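Local coordinates for protein formiminotetrahydrofolate cyclodeaminase (Thermotoga maritima, PDB 1O5H) that probably converts 5-formiminotetrahydrofolate into 5,10-methenyltetrahydrofolate with release of ammonia, and folds as an all-helical subunit that pairs with a second copy, at residues L50-A55 with E80-L85; N56-K61 with P69-I74; V163-V168 with E190-I195. One frame throughout, in Å; residues are numbered along the deposited sequence.

Contact 1: residues L50-A55 with E80-L85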
# COMPACT_ATOMS: atom_id res chain seq x y z
N LEU A 50 6.91 7.04 -5.59
CA LEU A 50 7.75 6.16 -6.41
C LEU A 50 7.70 6.61 -7.87
O LEU A 50 8.73 6.71 -8.53
CB LEU A 50 7.36 4.71 -6.26
CG LEU A 50 7.55 4.14 -4.86
CD1 LEU A 50 6.63 2.95 -4.69
CD2 LEU A 50 8.99 3.74 -4.59
N ALA A 51 6.51 6.92 -8.37
CA ALA A 51 6.41 7.33 -9.76
C ALA A 51 7.24 8.58 -9.97
O ALA A 51 7.93 8.71 -10.98
CB ALA A 51 5.00 7.58 -10.14
N GLU A 52 7.18 9.49 -9.01
CA GLU A 52 8.00 10.67 -9.08
C GLU A 52 9.50 10.31 -9.09
O GLU A 52 10.27 10.89 -9.86
CB GLU A 52 7.69 11.60 -7.92
CG GLU A 52 8.26 12.98 -8.12
CD GLU A 52 7.84 13.96 -7.05
OE1 GLU A 52 6.79 13.76 -6.41
OE2 GLU A 52 8.57 14.95 -6.85
N MSE A 53 9.90 9.35 -8.25
CA MSE A 53 11.30 8.94 -8.20
C MSE A 53 11.77 8.45 -9.55
O MSE A 53 12.78 8.92 -10.06
CB MSE A 53 11.52 7.87 -7.17
CG MSE A 53 12.83 7.12 -7.31
SE MSE A 53 12.92 5.88 -5.82
CE MSE A 53 14.72 4.81 -6.31
N VAL A 54 11.02 7.54 -10.15
CA VAL A 54 11.36 7.03 -11.46
C VAL A 54 11.43 8.16 -12.49
O VAL A 54 12.34 8.20 -13.33
CB VAL A 54 10.39 5.93 -11.92
CG1 VAL A 54 10.71 5.50 -13.33
CG2 VAL A 54 10.44 4.71 -10.96
N ALA A 55 10.50 9.11 -12.42
CA ALA A 55 10.53 10.22 -13.38
C ALA A 55 11.76 11.10 -13.20
O ALA A 55 12.39 11.51 -14.17
CB ALA A 55 9.29 11.04 -13.28
N GLU A 80 1.62 17.24 -7.22
CA GLU A 80 0.29 17.79 -7.01
C GLU A 80 -0.65 16.68 -6.53
O GLU A 80 -1.57 16.93 -5.75
CB GLU A 80 -0.25 18.48 -8.27
N ALA A 81 -0.40 15.44 -6.98
CA ALA A 81 -1.24 14.32 -6.57
C ALA A 81 -1.07 14.00 -5.09
O ALA A 81 -2.04 13.70 -4.39
CB ALA A 81 -0.97 13.12 -7.39
N ARG A 82 0.15 14.08 -4.59
CA ARG A 82 0.35 13.90 -3.17
C ARG A 82 -0.46 14.93 -2.39
O ARG A 82 -1.19 14.56 -1.46
CB ARG A 82 1.81 13.96 -2.81
CG ARG A 82 2.58 12.79 -3.33
CD ARG A 82 3.63 12.29 -2.37
NE ARG A 82 4.68 13.27 -2.07
CZ ARG A 82 5.54 13.71 -2.96
NH1 ARG A 82 5.46 13.31 -4.22
NH2 ARG A 82 6.48 14.56 -2.59
N LEU A 83 -0.37 16.21 -2.76
CA LEU A 83 -1.14 17.24 -2.06
C LEU A 83 -2.64 16.90 -2.07
O LEU A 83 -3.32 17.07 -1.06
CB LEU A 83 -0.89 18.66 -2.61
CG LEU A 83 0.50 19.31 -2.48
CD1 LEU A 83 0.48 20.67 -3.18
CD2 LEU A 83 1.05 19.44 -1.03
N LYS A 84 -3.14 16.40 -3.19
CA LYS A 84 -4.55 16.04 -3.25
C LYS A 84 -4.86 14.90 -2.29
O LYS A 84 -5.86 14.95 -1.54
CB LYS A 84 -4.97 15.71 -4.68
CG LYS A 84 -5.22 16.96 -5.54
CD LYS A 84 -5.95 16.68 -6.86
CE LYS A 84 -5.01 16.64 -8.07
NZ LYS A 84 -5.68 15.93 -9.20
N LEU A 85 -3.99 13.89 -2.30
CA LEU A 85 -4.20 12.67 -1.55
C LEU A 85 -4.10 12.94 -0.06
O LEU A 85 -4.92 12.46 0.74
CB LEU A 85 -3.22 11.58 -1.98
CG LEU A 85 -3.42 10.96 -3.37
CD1 LEU A 85 -2.23 10.12 -3.76
CD2 LEU A 85 -4.67 10.12 -3.44
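The guanidinium of Arg82 is met by the carboxylate of Glu52 at its edge, in its own plane and not over a face, and the two flat groups are turned 31° from each other. The pair bridges helices 36-56 and 68-100, consecutive antiparallel members of an all-helical bundle, at a buried place beside the second subunit. Arg82 NH1 donates to Glu52 OE1 over 2.6 Å, a hydrogen-bonded salt bridge with an N-H...O angle of 155°. The nitrogen meets OE1 nearly in line with its C-O bond.

Long side chains suit both positions, because the nearest CA atoms across the contact, Glu52 CA and Arg82 CA, are 10.2 Å apart. Glu52 spans its share with an extended chain, its CG set opposite the backbone N (chi1 -166°). Arg82 instead bends at chi2 and chi3, and the two side chains cross at about a right angle. Smaller residues fit where the helices press on other parts of the bundle: Ala51 and Ala81 both lie against helix 107-141.

A single bond grips Glu52 OE1 from across the contact, while Glu52 OE2 lies near OE2 of Glu79, a like charge that the arginine would be expected to offset. Arg82 also has a partner in the dimer, since its NH2 forms a salt bridge with Asp25 OD1 of the second subunit, besides a long, weak ion pair with Glu79 of its own chain. Its other terminal nitrogen, NH1, lies 3.8 Å from Glu52 CD.

Contact 2: residues N56-K61 with P69-I74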
# COMPACT_ATOMS: atom_id res chain seq x y z
N ASN A 56 12.11 11.37 -11.94
CA ASN A 56 13.33 12.12 -11.65
C ASN A 56 14.56 11.43 -12.17
O ASN A 56 15.40 12.07 -12.78
CB ASN A 56 13.50 12.32 -10.16
CG ASN A 56 12.87 13.59 -9.67
OD1 ASN A 56 12.86 14.61 -10.38
ND2 ASN A 56 12.32 13.54 -8.46
N PHE A 57 14.66 10.13 -11.93
CA PHE A 57 15.80 9.40 -12.40
C PHE A 57 15.79 9.19 -13.91
O PHE A 57 16.67 8.52 -14.44
CB PHE A 57 15.89 8.07 -11.68
CG PHE A 57 16.63 8.13 -10.38
CD1 PHE A 57 18.01 8.24 -10.36
CD2 PHE A 57 15.94 8.01 -9.18
CE1 PHE A 57 18.70 8.26 -9.16
CE2 PHE A 57 16.63 8.03 -7.96
CZ PHE A 57 18.01 8.16 -7.96
N THR A 58 14.81 9.76 -14.61
CA THR A 58 14.74 9.62 -16.07
C THR A 58 15.09 10.93 -16.75
O THR A 58 15.63 10.94 -17.88
CB THR A 58 13.36 9.14 -16.50
OG1 THR A 58 13.06 7.89 -15.87
CG2 THR A 58 13.35 8.80 -17.98
N ARG A 59 14.78 12.04 -16.10
CA ARG A 59 15.24 13.31 -16.64
C ARG A 59 16.72 13.47 -16.30
O ARG A 59 17.25 12.75 -15.45
CB ARG A 59 14.42 14.48 -16.11
CG ARG A 59 14.36 14.60 -14.62
CD ARG A 59 13.25 15.50 -14.17
NE ARG A 59 13.69 16.33 -13.06
CZ ARG A 59 14.46 17.40 -13.21
NH1 ARG A 59 14.89 17.78 -14.41
NH2 ARG A 59 14.82 18.10 -12.15
N LYS A 60 17.37 14.41 -16.99
CA LYS A 60 18.82 14.61 -16.88
C LYS A 60 19.59 13.28 -17.07
O LYS A 60 20.60 13.04 -16.39
CB LYS A 60 19.21 15.33 -15.57
N LYS A 61 19.11 12.43 -17.98
CA LYS A 61 19.77 11.16 -18.31
C LYS A 61 19.94 10.95 -19.82
O LYS A 61 18.97 11.07 -20.59
CB LYS A 61 19.00 9.98 -17.71
CG LYS A 61 19.70 8.65 -17.88
CD LYS A 61 19.31 7.69 -16.80
CE LYS A 61 20.18 6.43 -16.84
NZ LYS A 61 21.57 6.68 -16.37
N PRO A 69 10.74 16.56 -21.40
CA PRO A 69 9.51 17.32 -21.23
C PRO A 69 8.47 16.47 -20.51
O PRO A 69 7.91 16.90 -19.49
CB PRO A 69 9.06 17.62 -22.67
CG PRO A 69 10.12 17.07 -23.57
CD PRO A 69 11.32 16.77 -22.73
N GLU A 70 8.25 15.25 -20.99
CA GLU A 70 7.28 14.33 -20.39
C GLU A 70 7.60 13.97 -18.93
O GLU A 70 6.68 13.81 -18.12
CB GLU A 70 7.12 13.06 -21.24
CG GLU A 70 5.91 12.19 -20.90
CD GLU A 70 4.58 12.93 -21.03
OE1 GLU A 70 4.56 14.04 -21.61
OE2 GLU A 70 3.56 12.37 -20.55
N MSE A 71 8.88 13.87 -18.59
CA MSE A 71 9.30 13.49 -17.24
C MSE A 71 9.11 14.63 -16.24
O MSE A 71 8.59 14.42 -15.15
CB MSE A 71 10.75 12.99 -17.21
CG MSE A 71 10.97 11.70 -18.01
SE MSE A 71 9.98 10.18 -17.33
CE MSE A 71 9.21 9.43 -18.99
N GLU A 72 9.51 15.84 -16.61
CA GLU A 72 9.28 16.97 -15.72
C GLU A 72 7.79 17.20 -15.49
O GLU A 72 7.39 17.62 -14.41
CB GLU A 72 9.92 18.23 -16.26
CG GLU A 72 11.38 18.32 -15.87
CD GLU A 72 12.25 19.01 -16.93
OE1 GLU A 72 11.81 19.11 -18.11
OE2 GLU A 72 13.38 19.44 -16.61
N ARG A 73 7.00 16.88 -16.51
CA ARG A 73 5.55 16.98 -16.44
C ARG A 73 5.00 16.02 -15.38
O ARG A 73 4.07 16.37 -14.64
CB ARG A 73 4.95 16.68 -17.82
CG ARG A 73 3.50 17.13 -18.00
CD ARG A 73 2.74 16.41 -19.13
NE ARG A 73 2.73 14.96 -18.92
CZ ARG A 73 1.89 14.32 -18.10
NH1 ARG A 73 0.97 14.99 -17.41
NH2 ARG A 73 1.97 12.99 -17.97
N ILE A 74 5.57 14.82 -15.30
CA ILE A 74 5.12 13.81 -14.36
C ILE A 74 5.53 14.19 -12.94
O ILE A 74 4.71 14.17 -12.02
CB ILE A 74 5.68 12.42 -14.73
CG1 ILE A 74 5.08 11.95 -16.04
CG2 ILE A 74 5.37 11.41 -13.63
CD1 ILE A 74 5.76 10.76 -16.62
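The loop between helix 36-56 and helix 68-100, consecutive in the bundle, folds back here on the first turns of the second helix. Its apolar part is Thr58 against Met71, modelled as selenomethionine. The selenium, SE of Met71, lies 3.6 Å from Thr58 CB, and Met71 CG reaches Thr58 CG2 at 3.8 Å. Threonine suits the place because its methyl side can pack while OG1 bonds to Val54 O, one turn back. Beside this pair, Arg59 CB lies 4.1 Å from Met71 CB.

Arg59 CG sits between its backbone N and carbonyl carbon (chi1 56°), and the chain crosses that of Glu72 at about a right angle, Arg59 CD beside Glu72 CG. Arg59 NH1 makes a salt bridge to Glu72 OE2 at 3.1 Å, approached obliquely, while Arg59 NE donates to Asn56 OD1 in the plane of that amide carbonyl. With an alanine here in place of Arg59, Glu72 would probably lose its cationic mate near the like charge of Glu68, and Asn56 OD1 its NE donor. Met71 continues inward onto Leu138 and Phe141 of helix 107-141, whereas Asn56 ND2 bonds to Ala28 O of the second subunit.

Contact 3: residues V163-V168 with E190-I195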
# COMPACT_ATOMS: atom_id res chain seq x y z
N VAL A 163 -8.82 -0.68 -2.09
CA VAL A 163 -9.19 -0.17 -0.77
C VAL A 163 -10.35 0.78 -0.94
O VAL A 163 -11.43 0.59 -0.36
CB VAL A 163 -8.03 0.57 -0.08
CG1 VAL A 163 -8.54 1.39 1.06
CG2 VAL A 163 -6.99 -0.39 0.42
N GLU A 164 -10.15 1.78 -1.78
CA GLU A 164 -11.12 2.83 -1.91
C GLU A 164 -12.44 2.38 -2.52
O GLU A 164 -13.49 2.90 -2.14
CB GLU A 164 -10.51 3.96 -2.71
CG GLU A 164 -9.20 4.39 -2.11
CD GLU A 164 -9.34 5.02 -0.75
OE1 GLU A 164 -10.48 5.26 -0.30
OE2 GLU A 164 -8.30 5.29 -0.11
N LYS A 165 -12.40 1.41 -3.42
CA LYS A 165 -13.62 0.87 -3.99
C LYS A 165 -14.48 0.33 -2.87
O LYS A 165 -15.69 0.66 -2.79
CB LYS A 165 -13.33 -0.27 -4.94
CG LYS A 165 -14.55 -0.89 -5.53
CD LYS A 165 -14.18 -2.06 -6.43
CE LYS A 165 -15.41 -2.57 -7.16
NZ LYS A 165 -15.01 -3.71 -7.97
N VAL A 166 -13.88 -0.47 -1.98
CA VAL A 166 -14.66 -0.93 -0.84
C VAL A 166 -15.26 0.26 -0.06
O VAL A 166 -16.45 0.24 0.31
CB VAL A 166 -13.86 -1.88 0.05
CG1 VAL A 166 -14.43 -1.91 1.49
CG2 VAL A 166 -13.86 -3.26 -0.57
N ASN A 167 -14.46 1.30 0.15
CA ASN A 167 -14.97 2.42 0.90
C ASN A 167 -16.06 3.20 0.17
O ASN A 167 -17.05 3.61 0.78
CB ASN A 167 -13.83 3.28 1.43
CG ASN A 167 -13.00 2.53 2.46
OD1 ASN A 167 -11.78 2.55 2.41
ND2 ASN A 167 -13.66 1.86 3.39
N VAL A 168 -15.92 3.35 -1.15
CA VAL A 168 -17.04 3.86 -1.94
C VAL A 168 -18.31 3.03 -1.76
O VAL A 168 -19.38 3.58 -1.48
CB VAL A 168 -16.70 3.96 -3.42
CG1 VAL A 168 -17.96 4.15 -4.24
CG2 VAL A 168 -15.78 5.12 -3.62
N GLU A 190 -15.96 2.71 -14.60
CA GLU A 190 -15.04 3.28 -15.57
C GLU A 190 -13.66 3.49 -15.01
O GLU A 190 -12.67 3.14 -15.66
CB GLU A 190 -15.55 4.62 -15.93
CG GLU A 190 -17.01 4.64 -16.18
CD GLU A 190 -17.28 5.24 -17.50
OE1 GLU A 190 -16.68 4.68 -18.45
OE2 GLU A 190 -18.04 6.26 -17.55
N GLN A 191 -13.56 4.08 -13.83
CA GLN A 191 -12.26 4.28 -13.25
C GLN A 191 -11.63 2.91 -13.10
O GLN A 191 -10.47 2.70 -13.43
CB GLN A 191 -12.35 5.02 -11.94
CG GLN A 191 -13.08 6.35 -12.04
CD GLN A 191 -12.39 7.35 -12.89
OE1 GLN A 191 -11.99 8.41 -12.41
NE2 GLN A 191 -12.25 7.05 -14.17
N GLU A 192 -12.42 1.95 -12.66
CA GLU A 192 -11.91 0.62 -12.49
C GLU A 192 -11.25 0.12 -13.78
O GLU A 192 -10.12 -0.40 -13.77
CB GLU A 192 -13.02 -0.31 -12.06
CG GLU A 192 -12.51 -1.68 -11.70
CD GLU A 192 -13.44 -2.48 -10.83
OE1 GLU A 192 -14.47 -1.94 -10.34
OE2 GLU A 192 -13.13 -3.65 -10.64
N ALA A 193 -11.96 0.30 -14.89
CA ALA A 193 -11.51 -0.29 -16.14
C ALA A 193 -10.21 0.36 -16.56
O ALA A 193 -9.26 -0.34 -16.96
CB ALA A 193 -12.55 -0.17 -17.20
N GLN A 194 -10.14 1.68 -16.40
CA GLN A 194 -8.94 2.44 -16.78
C GLN A 194 -7.78 1.96 -15.94
O GLN A 194 -6.75 1.57 -16.48
CB GLN A 194 -9.18 3.94 -16.67
CG GLN A 194 -9.93 4.49 -17.91
CD GLN A 194 -10.33 5.95 -17.77
OE1 GLN A 194 -9.53 6.77 -17.29
NE2 GLN A 194 -11.57 6.30 -18.17
N ILE A 195 -8.00 1.91 -14.63
CA ILE A 195 -6.99 1.47 -13.71
C ILE A 195 -6.56 0.01 -13.93
O ILE A 195 -5.37 -0.27 -14.00
CB ILE A 195 -7.46 1.72 -12.26
CG1 ILE A 195 -7.52 3.22 -11.97
CG2 ILE A 195 -6.51 1.06 -11.26
CD1 ILE A 195 -8.14 3.52 -10.66
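Lys165 is fully extended, with every torsion near 180° from chi1 (179°) to chi4, and Glu192 likewise points its CG opposite the backbone N (chi1 -173°) and runs on straight. The two outstretched chains meet obliquely at their ends, making a surface salt bridge between helices 147-172 and 178-206, consecutive and antiparallel in the helical bundle.

With Lys165 CA and Glu192 CA, the closest CA pair here, 8.7 Å apart, the two extended chains lean together and converge at their charged ends. A lysine and a glutamate suit partly exposed positions such as these: their methylene chains can pack on the bundle while the charged ends remain near solvent. Lys165 lies on Leu188, and Glu192 on Phe161, so each side chain also touches the other's helix through an apolar neighbour. Buried Val168 packs on Leu188 and buried Ile195 on Phe161, an apolar layer between the two helices.

The two carboxylate oxygens hold the ammonium unequally. Lys165 NZ donates to Glu192 OE1 at 3.0 Å and makes a weak bond to Glu192 OE2 at 3.3 Å. OE1 receives it on the syn side, 22° out of the carboxylate plane, and the same oxygen lies 3.4 Å from Lys165 CE.

How the contacts relate
From the N terminus, helix 36-56 supplies the first half of contact 1 and runs straight on into the loop that opens contact 2. Contact 2 closes first, as the chain enters helix 68-100; contact 1 closes about three turns further along that helix, so the smaller loop lies wholly within the larger. The two touch where Ala55 packs on Met71 and Ile74, their centres 13 Å apart. Contact 3 follows in series after helix 107-141, closing the loop through the end of helix 147-172 and the start of helix 178-206, on the opposite side of the chain's centre, about 19 Å from contact 1 between centres. All three also border the second subunit.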